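Local coordinates for formyltransferase (Francisella tularensis subsp. tularensis, PDB 4NV1), which belongs to the formyltransferase family, joins a mixed-sheet alpha/beta domain to a C-terminal dimerization domain, and holds dTDP-4-amino-4,6-dideoxyglucose in a pocket, at residues K5-T10 against G66-G71; F34-S39 against S76-P81; L97-R102 against K178-G183; A119-M124 against D132-E137. One frame throughout, in Å; residues are numbered along the deposited sequence.

Contact 1 of 4, residues K5-T10 against G66-G71; sequences KIFVVT and GKYDLG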
# COMPACT_ATOMS: atom_id res chain seq x y z
N LYS A 5 34.20 -25.81 20.37
CA LYS A 5 33.89 -24.58 21.06
C LYS A 5 33.59 -23.58 19.97
O LYS A 5 34.42 -23.36 19.10
CB LYS A 5 35.06 -24.06 21.90
CG LYS A 5 35.09 -24.58 23.35
CD LYS A 5 35.29 -23.49 24.41
CE LYS A 5 34.04 -22.61 24.66
NZ LYS A 5 34.37 -21.44 25.52
N ILE A 6 32.45 -22.91 20.08
CA ILE A 6 31.87 -22.13 19.00
C ILE A 6 31.44 -20.76 19.45
O ILE A 6 30.82 -20.61 20.54
CB ILE A 6 30.64 -22.89 18.46
CG1 ILE A 6 31.10 -24.28 17.97
CG2 ILE A 6 29.99 -22.13 17.31
CD1 ILE A 6 29.96 -25.23 17.71
N PHE A 7 31.69 -19.76 18.60
CA PHE A 7 31.02 -18.48 18.77
C PHE A 7 30.12 -18.15 17.58
O PHE A 7 30.41 -18.44 16.41
CB PHE A 7 32.00 -17.35 19.09
CG PHE A 7 32.83 -16.89 17.94
CD1 PHE A 7 34.02 -17.52 17.61
CD2 PHE A 7 32.47 -15.78 17.21
CE1 PHE A 7 34.83 -17.11 16.57
CE2 PHE A 7 33.25 -15.36 16.15
CZ PHE A 7 34.43 -16.01 15.83
N VAL A 8 29.02 -17.47 17.90
CA VAL A 8 27.99 -17.09 16.97
C VAL A 8 27.70 -15.64 17.24
O VAL A 8 27.27 -15.31 18.32
CB VAL A 8 26.75 -17.91 17.26
CG1 VAL A 8 25.50 -17.39 16.54
CG2 VAL A 8 27.05 -19.35 16.95
N VAL A 9 27.97 -14.82 16.24
CA VAL A 9 27.60 -13.43 16.19
C VAL A 9 26.36 -13.12 15.36
O VAL A 9 26.29 -13.46 14.15
CB VAL A 9 28.75 -12.68 15.60
CG1 VAL A 9 28.55 -11.21 15.87
CG2 VAL A 9 30.05 -13.22 16.16
N THR A 10 25.35 -12.55 16.00
CA THR A 10 24.13 -12.09 15.33
C THR A 10 23.46 -10.91 16.02
O THR A 10 23.51 -10.80 17.26
CB THR A 10 23.05 -13.17 15.32
OG1 THR A 10 21.95 -12.73 14.52
CG2 THR A 10 22.58 -13.50 16.70
N GLY A 66 41.97 -18.07 19.46
CA GLY A 66 42.59 -18.97 20.43
C GLY A 66 41.65 -19.56 21.46
O GLY A 66 42.02 -20.54 22.08
N LYS A 67 40.44 -19.03 21.57
CA LYS A 67 39.41 -19.53 22.49
C LYS A 67 38.34 -20.39 21.81
O LYS A 67 37.62 -21.11 22.49
CB LYS A 67 38.74 -18.33 23.13
CG LYS A 67 39.79 -17.46 23.80
CD LYS A 67 39.32 -16.04 23.99
CE LYS A 67 39.13 -15.67 25.44
NZ LYS A 67 38.35 -14.40 25.46
N TYR A 68 38.21 -20.33 20.48
CA TYR A 68 37.11 -21.03 19.81
C TYR A 68 37.63 -21.88 18.64
O TYR A 68 38.65 -21.55 18.08
CB TYR A 68 36.11 -20.00 19.29
CG TYR A 68 35.45 -19.25 20.42
CD1 TYR A 68 34.44 -19.86 21.13
CD2 TYR A 68 35.88 -18.00 20.83
CE1 TYR A 68 33.84 -19.23 22.18
CE2 TYR A 68 35.24 -17.35 21.89
CZ TYR A 68 34.25 -18.01 22.57
OH TYR A 68 33.56 -17.51 23.66
N ASP A 69 36.91 -22.90 18.23
CA ASP A 69 37.30 -23.73 17.08
C ASP A 69 36.64 -23.28 15.76
O ASP A 69 37.02 -23.66 14.65
CB ASP A 69 36.76 -25.13 17.31
CG ASP A 69 37.49 -25.88 18.39
OD1 ASP A 69 36.83 -26.53 19.24
OD2 ASP A 69 38.73 -25.80 18.40
N LEU A 70 35.53 -22.58 15.92
CA LEU A 70 34.57 -22.30 14.87
C LEU A 70 33.87 -21.01 15.21
O LEU A 70 33.49 -20.81 16.36
CB LEU A 70 33.59 -23.47 14.86
CG LEU A 70 32.44 -23.56 13.89
CD1 LEU A 70 33.01 -23.28 12.50
CD2 LEU A 70 31.83 -24.95 14.02
N GLY A 71 33.72 -20.11 14.25
CA GLY A 71 32.82 -18.98 14.38
C GLY A 71 31.76 -18.88 13.28
O GLY A 71 32.00 -19.26 12.11

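Contact 2 of 4, residues F34-S39 against S76-P81; sequences FCSFKS and SKQLFP. With 0FX (dTDP-4-amino-4,6-dideoxyglucose), chain I.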
# COMPACT_ATOMS: atom_id res chain seq x y z
N PHE A 34 27.37 -13.71 20.82
CA PHE A 34 27.57 -12.28 20.90
C PHE A 34 26.69 -11.55 19.90
O PHE A 34 26.30 -12.06 18.85
CB PHE A 34 29.00 -11.92 20.55
CG PHE A 34 30.03 -12.66 21.36
CD1 PHE A 34 30.59 -13.84 20.88
CD2 PHE A 34 30.47 -12.15 22.58
CE1 PHE A 34 31.56 -14.53 21.61
CE2 PHE A 34 31.47 -12.82 23.30
CZ PHE A 34 32.01 -14.02 22.81
N CYS A 35 26.45 -10.31 20.25
CA CYS A 35 25.68 -9.38 19.46
C CYS A 35 26.41 -8.05 19.48
O CYS A 35 27.54 -7.96 19.95
CB CYS A 35 24.30 -9.25 20.08
SG CYS A 35 24.29 -8.35 21.65
N SER A 36 25.80 -7.01 18.94
CA SER A 36 26.49 -5.73 18.87
C SER A 36 25.92 -4.78 19.94
O SER A 36 24.90 -5.06 20.61
CB SER A 36 26.41 -5.15 17.45
OG SER A 36 26.27 -3.74 17.48
N PHE A 37 26.64 -3.67 20.11
CA PHE A 37 26.35 -2.69 21.16
C PHE A 37 25.11 -1.91 20.76
O PHE A 37 24.20 -1.78 21.58
CB PHE A 37 27.56 -1.80 21.48
CG PHE A 37 28.52 -2.42 22.48
CD1 PHE A 37 28.11 -2.64 23.79
CD2 PHE A 37 29.81 -2.78 22.12
CE1 PHE A 37 28.98 -3.19 24.73
CE2 PHE A 37 30.68 -3.35 23.04
CZ PHE A 37 30.26 -3.55 24.35
N LYS A 38 25.04 -1.55 19.47
CA LYS A 38 23.83 -0.94 18.88
C LYS A 38 22.57 -1.74 19.19
O LYS A 38 21.44 -1.27 19.00
CB LYS A 38 24.00 -0.79 17.37
CG LYS A 38 25.26 -0.03 17.03
CD LYS A 38 25.28 0.60 15.66
CE LYS A 38 26.49 1.53 15.55
NZ LYS A 38 26.72 2.10 14.19
N SER A 39 22.78 -2.92 19.75
CA SER A 39 21.74 -3.91 19.85
C SER A 39 21.32 -4.14 21.31
O SER A 39 20.52 -5.05 21.58
CB SER A 39 22.23 -5.18 19.11
OG SER A 39 21.29 -6.24 19.12
N SER A 76 24.53 -9.93 11.26
CA SER A 76 25.39 -9.50 12.33
C SER A 76 25.58 -8.11 11.83
O SER A 76 26.01 -8.00 10.67
CB SER A 76 26.76 -10.18 12.23
OG SER A 76 27.82 -9.40 12.79
N LYS A 77 25.40 -7.11 12.69
CA LYS A 77 25.77 -5.74 12.29
C LYS A 77 27.25 -5.53 11.93
O LYS A 77 27.59 -4.53 11.28
CB LYS A 77 25.34 -4.72 13.35
CG LYS A 77 23.84 -4.61 13.60
CD LYS A 77 23.54 -3.75 14.83
CE LYS A 77 22.06 -3.51 15.11
NZ LYS A 77 21.32 -3.10 13.88
N GLN A 78 28.16 -6.40 12.36
CA GLN A 78 29.60 -6.09 12.26
C GLN A 78 30.43 -7.07 11.44
O GLN A 78 30.10 -8.26 11.40
CB GLN A 78 30.27 -6.08 13.65
CG GLN A 78 29.37 -5.71 14.82
CD GLN A 78 30.05 -5.71 16.18
OE1 GLN A 78 31.18 -5.23 16.35
NE2 GLN A 78 29.36 -6.25 17.16
N LEU A 79 31.52 -6.57 10.87
CA LEU A 79 32.48 -7.38 10.13
C LEU A 79 33.67 -7.83 10.98
O LEU A 79 34.21 -7.07 11.81
CB LEU A 79 33.05 -6.57 8.98
CG LEU A 79 31.94 -5.92 8.14
CD1 LEU A 79 32.50 -4.73 7.38
CD2 LEU A 79 31.28 -6.97 7.24
N PHE A 80 34.09 -9.07 10.70
CA PHE A 80 35.04 -9.79 11.50
C PHE A 80 36.40 -9.30 11.02
O PHE A 80 36.60 -9.12 9.82
CB PHE A 80 34.95 -11.31 11.25
CG PHE A 80 33.81 -12.05 11.92
CD1 PHE A 80 32.63 -11.45 12.32
CD2 PHE A 80 33.91 -13.41 12.07
CE1 PHE A 80 31.60 -12.19 12.90
CE2 PHE A 80 32.90 -14.16 12.61
CZ PHE A 80 31.74 -13.54 13.05
N PRO A 81 37.34 -9.07 11.95
CA PRO A 81 38.71 -8.70 11.60
C PRO A 81 39.44 -9.72 10.74
O PRO A 81 39.12 -10.89 10.79
CB PRO A 81 39.41 -8.59 12.95
CG PRO A 81 38.31 -8.16 13.87
CD PRO A 81 37.00 -8.68 13.33
O4P 0FX I . 19.43 -8.22 8.18
P2 0FX I . 19.25 -7.74 9.64
O3P 0FX I . 18.42 -8.38 10.73
O1G 0FX I . 20.44 -6.77 10.09
C1G 0FX I . 21.75 -7.25 10.28
C2G 0FX I . 22.47 -5.95 10.57
O2G 0FX I . 21.70 -5.10 11.44
C3G 0FX I . 22.76 -5.18 9.30
O3G 0FX I . 23.60 -4.10 9.76
C4G 0FX I . 23.41 -6.13 8.28
N4A 0FX I . 23.83 -5.46 7.06
C5G 0FX I . 22.53 -7.33 7.93
C6G 0FX I . 23.22 -8.29 6.98
O5G 0FX I . 22.24 -8.01 9.16
OPP 0FX I . 18.24 -6.54 9.93
P 0FX I . 17.92 -5.15 9.25
O1P 0FX I . 18.93 -4.04 9.47
O2P 0FX I . 16.48 -5.22 9.74
O5 0FX I . 17.66 -5.36 7.67
C5 0FX I . 16.68 -6.33 7.28
C4 0FX I . 15.89 -5.88 6.06
O4 0FX I . 14.98 -4.86 6.43
C3 0FX I . 16.69 -5.30 4.94
O3 0FX I . 17.05 -6.28 3.95
C2 0FX I . 15.68 -4.38 4.24
C1 0FX I . 14.80 -3.92 5.40
N11 0FX I . 15.12 -2.54 5.75
C61 0FX I . 16.05 -2.28 6.69
C51 0FX I . 16.38 -0.98 7.01
C5A 0FX I . 17.43 -0.56 8.01
C21 0FX I . 14.48 -1.53 5.12
O21 0FX I . 13.51 -1.75 4.20
N31 0FX I . 14.71 -0.25 5.42
C41 0FX I . 15.65 -0.01 6.36
O41 0FX I . 15.99 1.23 6.69

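Contact 3 of 4, residues L97-R102 against K178-G183; sequences LNPYNR and KPNSEG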
# COMPACT_ATOMS: atom_id res chain seq x y z
N LEU A 97 22.31 -14.65 -2.66
CA LEU A 97 22.91 -15.76 -3.43
C LEU A 97 24.21 -15.25 -4.02
O LEU A 97 24.23 -14.72 -5.11
CB LEU A 97 22.00 -16.22 -4.55
CG LEU A 97 22.23 -17.62 -5.14
CD1 LEU A 97 21.69 -18.76 -4.32
CD2 LEU A 97 21.53 -17.75 -6.47
N ASN A 98 25.31 -15.44 -3.31
CA ASN A 98 26.62 -15.07 -3.86
C ASN A 98 26.89 -15.72 -5.22
O ASN A 98 26.52 -16.86 -5.43
CB ASN A 98 27.71 -15.55 -2.91
CG ASN A 98 27.77 -14.76 -1.59
OD1 ASN A 98 28.65 -15.01 -0.75
ND2 ASN A 98 26.89 -13.78 -1.43
N PRO A 99 27.52 -15.01 -6.16
CA PRO A 99 28.10 -13.72 -5.92
C PRO A 99 27.20 -12.55 -6.36
O PRO A 99 27.74 -11.49 -6.64
CB PRO A 99 29.27 -13.71 -6.88
CG PRO A 99 28.71 -14.45 -8.08
CD PRO A 99 27.98 -15.59 -7.43
N TYR A 100 25.89 -12.76 -6.52
CA TYR A 100 24.96 -11.70 -7.00
C TYR A 100 24.41 -10.76 -5.90
O TYR A 100 23.91 -11.22 -4.89
CB TYR A 100 23.81 -12.31 -7.77
CG TYR A 100 24.19 -13.35 -8.82
CD1 TYR A 100 24.06 -14.69 -8.50
CD2 TYR A 100 24.62 -13.02 -10.11
CE1 TYR A 100 24.38 -15.68 -9.40
CE2 TYR A 100 24.96 -14.02 -11.05
CZ TYR A 100 24.81 -15.35 -10.69
OH TYR A 100 25.13 -16.44 -11.51
N ASN A 101 24.58 -9.47 -6.10
CA ASN A 101 24.02 -8.38 -5.27
C ASN A 101 24.60 -8.52 -3.89
O ASN A 101 23.88 -8.69 -2.92
CB ASN A 101 22.49 -8.41 -5.25
CG ASN A 101 21.91 -7.91 -6.55
OD1 ASN A 101 22.46 -6.97 -7.14
ND2 ASN A 101 20.80 -8.49 -6.99
N ARG A 102 25.92 -8.66 -3.86
CA ARG A 102 26.67 -8.71 -2.63
C ARG A 102 26.50 -7.32 -2.02
O ARG A 102 26.29 -6.32 -2.72
CB ARG A 102 28.16 -9.05 -2.89
CG ARG A 102 28.26 -10.50 -3.34
CD ARG A 102 29.53 -10.86 -4.10
NE ARG A 102 30.67 -10.29 -3.42
CZ ARG A 102 31.46 -9.34 -3.91
NH1 ARG A 102 31.27 -8.87 -5.14
NH2 ARG A 102 32.45 -8.88 -3.15
N LYS A 178 34.55 -22.69 -4.80
CA LYS A 178 34.92 -21.32 -5.22
C LYS A 178 33.78 -20.57 -5.90
O LYS A 178 33.03 -21.11 -6.69
CB LYS A 178 36.10 -21.41 -6.17
CG LYS A 178 36.70 -20.08 -6.59
CD LYS A 178 37.94 -20.25 -7.46
CE LYS A 178 39.19 -20.52 -6.63
NZ LYS A 178 39.45 -19.51 -5.57
N PRO A 179 33.57 -19.29 -5.56
CA PRO A 179 32.44 -18.76 -6.34
C PRO A 179 32.82 -18.65 -7.83
O PRO A 179 34.01 -18.54 -8.14
CB PRO A 179 32.19 -17.38 -5.71
CG PRO A 179 32.96 -17.41 -4.42
CD PRO A 179 34.18 -18.27 -4.71
N ASN A 180 31.84 -18.71 -8.73
CA ASN A 180 32.13 -18.90 -10.17
C ASN A 180 32.53 -17.63 -10.91
O ASN A 180 33.12 -17.74 -11.99
CB ASN A 180 30.99 -19.62 -10.91
CG ASN A 180 29.67 -18.82 -10.97
OD1 ASN A 180 29.47 -17.78 -10.32
ND2 ASN A 180 28.76 -19.34 -11.79
N SER A 181 32.20 -16.47 -10.36
CA SER A 181 32.57 -15.19 -10.94
C SER A 181 32.66 -14.24 -9.76
O SER A 181 32.28 -14.67 -8.68
CB SER A 181 31.46 -14.72 -11.86
OG SER A 181 30.83 -13.60 -11.26
N GLU A 182 33.07 -12.98 -9.96
CA GLU A 182 33.10 -11.95 -8.88
C GLU A 182 31.73 -11.31 -8.59
O GLU A 182 31.55 -10.80 -7.47
CB GLU A 182 34.11 -10.82 -9.16
CG GLU A 182 35.58 -11.14 -8.95
CD GLU A 182 36.01 -11.34 -7.49
OE1 GLU A 182 36.48 -12.45 -7.13
OE2 GLU A 182 35.92 -10.39 -6.68
N GLY A 183 30.82 -11.39 -9.57
CA GLY A 183 29.41 -10.96 -9.55
C GLY A 183 29.29 -9.46 -9.38
O GLY A 183 29.87 -8.73 -10.14

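Contact 4 of 4, residues A119-M124 against D132-E137; sequences ATIHVM and DIIIQE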
# COMPACT_ATOMS: atom_id res chain seq x y z
N ALA A 119 19.88 -17.73 -0.55
CA ALA A 119 20.73 -17.73 0.66
C ALA A 119 22.01 -18.54 0.47
O ALA A 119 21.97 -19.52 -0.21
CB ALA A 119 19.96 -18.33 1.84
N THR A 120 23.10 -18.08 1.05
CA THR A 120 24.39 -18.66 0.95
C THR A 120 25.01 -18.80 2.34
O THR A 120 24.87 -17.89 3.20
CB THR A 120 25.31 -17.71 0.18
OG1 THR A 120 24.77 -17.42 -1.09
CG2 THR A 120 26.72 -18.33 -0.03
N ILE A 121 25.66 -19.95 2.54
CA ILE A 121 26.61 -20.19 3.63
C ILE A 121 27.97 -20.40 3.04
O ILE A 121 28.18 -21.23 2.13
CB ILE A 121 26.24 -21.43 4.43
CG1 ILE A 121 24.82 -21.33 4.92
CG2 ILE A 121 27.24 -21.61 5.57
CD1 ILE A 121 24.22 -22.60 5.46
N HIS A 122 28.90 -19.61 3.52
CA HIS A 122 30.20 -19.58 2.91
C HIS A 122 31.24 -19.28 3.96
O HIS A 122 30.97 -18.65 4.99
CB HIS A 122 30.26 -18.55 1.78
CG HIS A 122 30.17 -17.13 2.25
ND1 HIS A 122 28.97 -16.49 2.47
CD2 HIS A 122 31.14 -16.23 2.53
CE1 HIS A 122 29.20 -15.26 2.89
NE2 HIS A 122 30.51 -15.09 2.96
N VAL A 123 32.44 -19.78 3.70
CA VAL A 123 33.56 -19.52 4.57
C VAL A 123 34.04 -18.09 4.45
O VAL A 123 34.33 -17.63 3.38
CB VAL A 123 34.72 -20.49 4.28
CG1 VAL A 123 35.91 -20.26 5.22
CG2 VAL A 123 34.23 -21.94 4.40
N MET A 124 34.26 -17.40 5.57
CA MET A 124 34.63 -15.99 5.48
C MET A 124 36.09 -15.87 5.13
O MET A 124 36.92 -16.72 5.49
CB MET A 124 34.29 -15.24 6.77
CG MET A 124 32.86 -15.41 7.19
SD MET A 124 32.39 -14.83 8.84
CE MET A 124 33.07 -13.20 8.81
N ASP A 132 34.94 -19.32 -0.24
CA ASP A 132 34.30 -20.62 -0.50
C ASP A 132 32.88 -20.85 -0.06
O ASP A 132 32.53 -20.82 1.12
CB ASP A 132 35.11 -21.77 0.12
CG ASP A 132 36.40 -22.07 -0.65
OD1 ASP A 132 36.63 -21.49 -1.75
OD2 ASP A 132 37.19 -22.87 -0.11
N ILE A 133 32.07 -21.28 -1.01
CA ILE A 133 30.71 -21.62 -0.73
C ILE A 133 30.51 -23.06 -0.27
O ILE A 133 30.92 -24.05 -0.88
CB ILE A 133 29.80 -21.41 -1.96
CG1 ILE A 133 29.87 -19.96 -2.40
CG2 ILE A 133 28.36 -21.77 -1.60
CD1 ILE A 133 29.21 -19.70 -3.74
N ILE A 134 29.77 -23.18 0.80
CA ILE A 134 29.52 -24.47 1.36
C ILE A 134 28.24 -25.03 0.85
O ILE A 134 28.13 -26.23 0.54
CB ILE A 134 29.38 -24.36 2.86
CG1 ILE A 134 30.69 -23.87 3.47
CG2 ILE A 134 28.80 -25.61 3.42
CD1 ILE A 134 30.67 -23.71 4.96
N ILE A 135 27.23 -24.16 0.87
CA ILE A 135 25.92 -24.50 0.39
C ILE A 135 25.13 -23.19 0.09
O ILE A 135 25.24 -22.20 0.85
CB ILE A 135 25.17 -25.41 1.33
CG1 ILE A 135 24.03 -26.09 0.59
CG2 ILE A 135 24.54 -24.74 2.57
CD1 ILE A 135 23.02 -26.88 1.38
N GLN A 136 24.38 -23.18 -1.01
CA GLN A 136 23.51 -22.03 -1.29
C GLN A 136 22.34 -22.46 -2.12
O GLN A 136 22.41 -23.48 -2.84
CB GLN A 136 24.27 -20.96 -2.03
CG GLN A 136 24.58 -21.34 -3.47
CD GLN A 136 25.39 -20.27 -4.12
OE1 GLN A 136 25.95 -20.52 -5.16
NE2 GLN A 136 25.46 -19.06 -3.53
N GLU A 137 21.25 -21.71 -2.02
CA GLU A 137 20.07 -22.04 -2.82
C GLU A 137 19.30 -20.80 -3.25
O GLU A 137 18.99 -19.88 -2.45
CB GLU A 137 19.21 -23.06 -2.09
CG GLU A 137 18.11 -23.64 -2.97
CD GLU A 137 17.15 -24.53 -2.19
OE1 GLU A 137 17.50 -25.03 -1.10
OE2 GLU A 137 16.02 -24.75 -2.68

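Contact 1 of 4, residues K5-T10 against G66-G71
Two parallel strands of the Rossmann-like half of the sheet, 4-9 and 70-74, meet here, pairing I6 with L70 and F7 with G71. F7 N donates to L70 O at 3.1 Å. One step earlier K5 O receives D69 N at 2.7 Å, with a weak second bond from L70 N. The ladder is prolonged by a side chain: K5 N donates to D69 OD1 (3.0 Å), meeting it on the anti side of the carboxylate. On the face of I6 and L70, which helix 147-170 covers, I6 CG1 lies 4.1 Å from L70 CB. On the F7 side the two rings meet. F7 CB sits over the centre of the Y68 ring, 3.9 Å from its centroid, and the F7 edge turns toward the Y68 face in an offset edge-to-face pair, planes at 61°. With CG between backbone N and carbonyl carbon (chi1 74°), F7 lays one ring face over G71, whose CA stands 3.7 Å from the ring centroid. G71, having no side chain, lets the ring lie directly on its backbone, while D69 supplies the acceptor for K5 N where the backbone pairing runs out.

Contact 2 of 4, residues F34-S39 against S76-P81
The carboxamide of Q78 is the flat group that reaches across, and S36 comes to it obliquely at the NE2 end: S36 CB stands above the amide plane, neither over the face nor in plane, 3.2 Å from NE2, a polar-to-methylene contact. The group is pinned at both ends by its stronger partners, OE1 accepting from M57 N and NE2 donating to I55 O, so its rotation is fixed and S36 merely packs against it. Beyond CG the Q78 chain is fully extended, which carries the amide to those two backbone atoms. S76 OG donates to Q78 O at 2.9 Å, in the carbonyl plane and on a lone pair, closing a short bridge over K77 between S76 and Q78.

K77 makes the second half of the contact. The middle of its chain runs alongside residues 36-38, with CD 3.8 Å from S36 OG and 3.9 Å from K38 CB. A bend at the last torsion (chi4 -47°) then turns the ammonium back onto dTDP-4-amino-4,6-dideoxyglucose, where NZ donates to O2G at 3.2 Å. K77 CG comes to 3.1 Å from that oxygen, so one hydroxyl is met by both the stem and the tip of the side chain. S76 N lies 3.7 Å from O5G of the ligand, and both residues line the pocket.

D11 ties the two segments together, one carboxylate oxygen accepting from S36 N and the other from K77 N. The 34-39 segment leaves strand 29-35, which lies between strands 4-9 and 53-54, while 76-81 follows strand 70-74 and ends at P81, the N-cap position of helix 82-87.

Contact 3 of 4, residues L97-R102 against K178-G183
S181 OG accepts the backbone N-H of G183 at 2.8 Å, closing an ST turn that packs against P99. Around that pyrrolidine, which follows a cis peptide bond, the turn presents a row of oxygens: P99 CG stands 3.6 Å from S181 O and P99 CB 3.7 Å from E182 O. P99 CD has N180 OD1 at 3.9 Å, but N180 is poorly ordered and this end of the contact is less certain. N180 and the proline ring cross at about a right angle. The backbone of G183 adds a contact, its CA donating a C-H...O contact to P99 O at 3.4 Å (153° at the hydrogen). The positive phi of G183 (64°) favours glycine at this turn.

R102 approaches the E182 end. Its chain bends at chi3 (45°), which brings NH1 to 3.0 Å from E182 O. The firm anchors of the guanidinium lie outside the two segments, NE donating to D129 O and NH2 to I128 O. The carboxylate of E182 stays apart, OE2 being 5.1 Å from R102 NH1, perhaps a modest attraction; OE1 has a weak bond from H130 NE2.

Just past G183, P99 bonds N184, and R102 bonds N184 and N186 where strand 102-103 pairs with 185-186. Chemically, the ring carbons pack against the carbonyl oxygens of S181 and E182 by van der Waals contact, and P99 O takes a C-H...O contact from G183 CA, while bonds to N184 and N186, backbone and side chain, supply directional links just beyond the contact.

Contact 4 of 4, residues A119-M124 against D132-E137
Followed outward, I121 touches its partner strand with all four side-chain carbons: CB rests 3.8 Å from I135 O, the CG2 branch meets I134 CD1 at 4.1 Å, CG1 borders I135 CG2 at 4.2 Å, and CD1 ends 3.6 Å from that same I135 CG2. The two isoleucines I121 and I135 lie side by side, pointing the same way, whereas I134 comes across I121 at a slant and also puts its CD1 against V123 CG2.

I121 faces both residues because the hairpin carries a classic beta bulge. I121 O receives I134 N at 2.8 Å and, more weakly, I135 N at 3.3 Å, while I121 N gives a nearly straight bond to I135 O (174° at the hydrogen). The register slips by one residue, so that H122 pairs with I133, and V123 N donates to D132 O at 2.8 Å. At the other end A119 and E137 exchange two backbone bonds.

On the opposite sheet face Q136 reaches T120: NE2 donates to OG1 at 3.0 Å, with the oxygen in the amide plane. T120 OG1 also bonds G96 O and N98 N, and Q136 NE2 bonds N98 O, making a small polar network. The D132 side chain forms a salt bridge to R176 (OD2 to NE).

Strand 117-123 is flanked by 89-94 on its far side, and 133-139 forms the outer edge of the sheet within the chain. Helix 147-170 packs on the face of A119, I121 and I135, with L161 and V165 meeting I135.

Contacts 1, 2 and 4 all reach one mixed sheet. Contacts 1 and 2, about 14 Å between centres, are stitched by neighbouring strands: V8 O and F34 N lie 3.0 Å apart, and V9 packs on F80. F80 also carries contact 2 to contact 4, its CD2 3.4 Å from M124 CE. Contact 4 is nested in the loop that contact 3 closes, the centre of one lying about 10 Å from that of the other, and N98 joins them. Contact 2 alone touches dTDP-4-amino-4,6-dideoxyglucose; the side chains of H122 in contact 4 and R102 in contact 3 stay about 10 and 11 Å from it. Contacts 1 and 3 are farthest apart, about 26 Å from centre to centre.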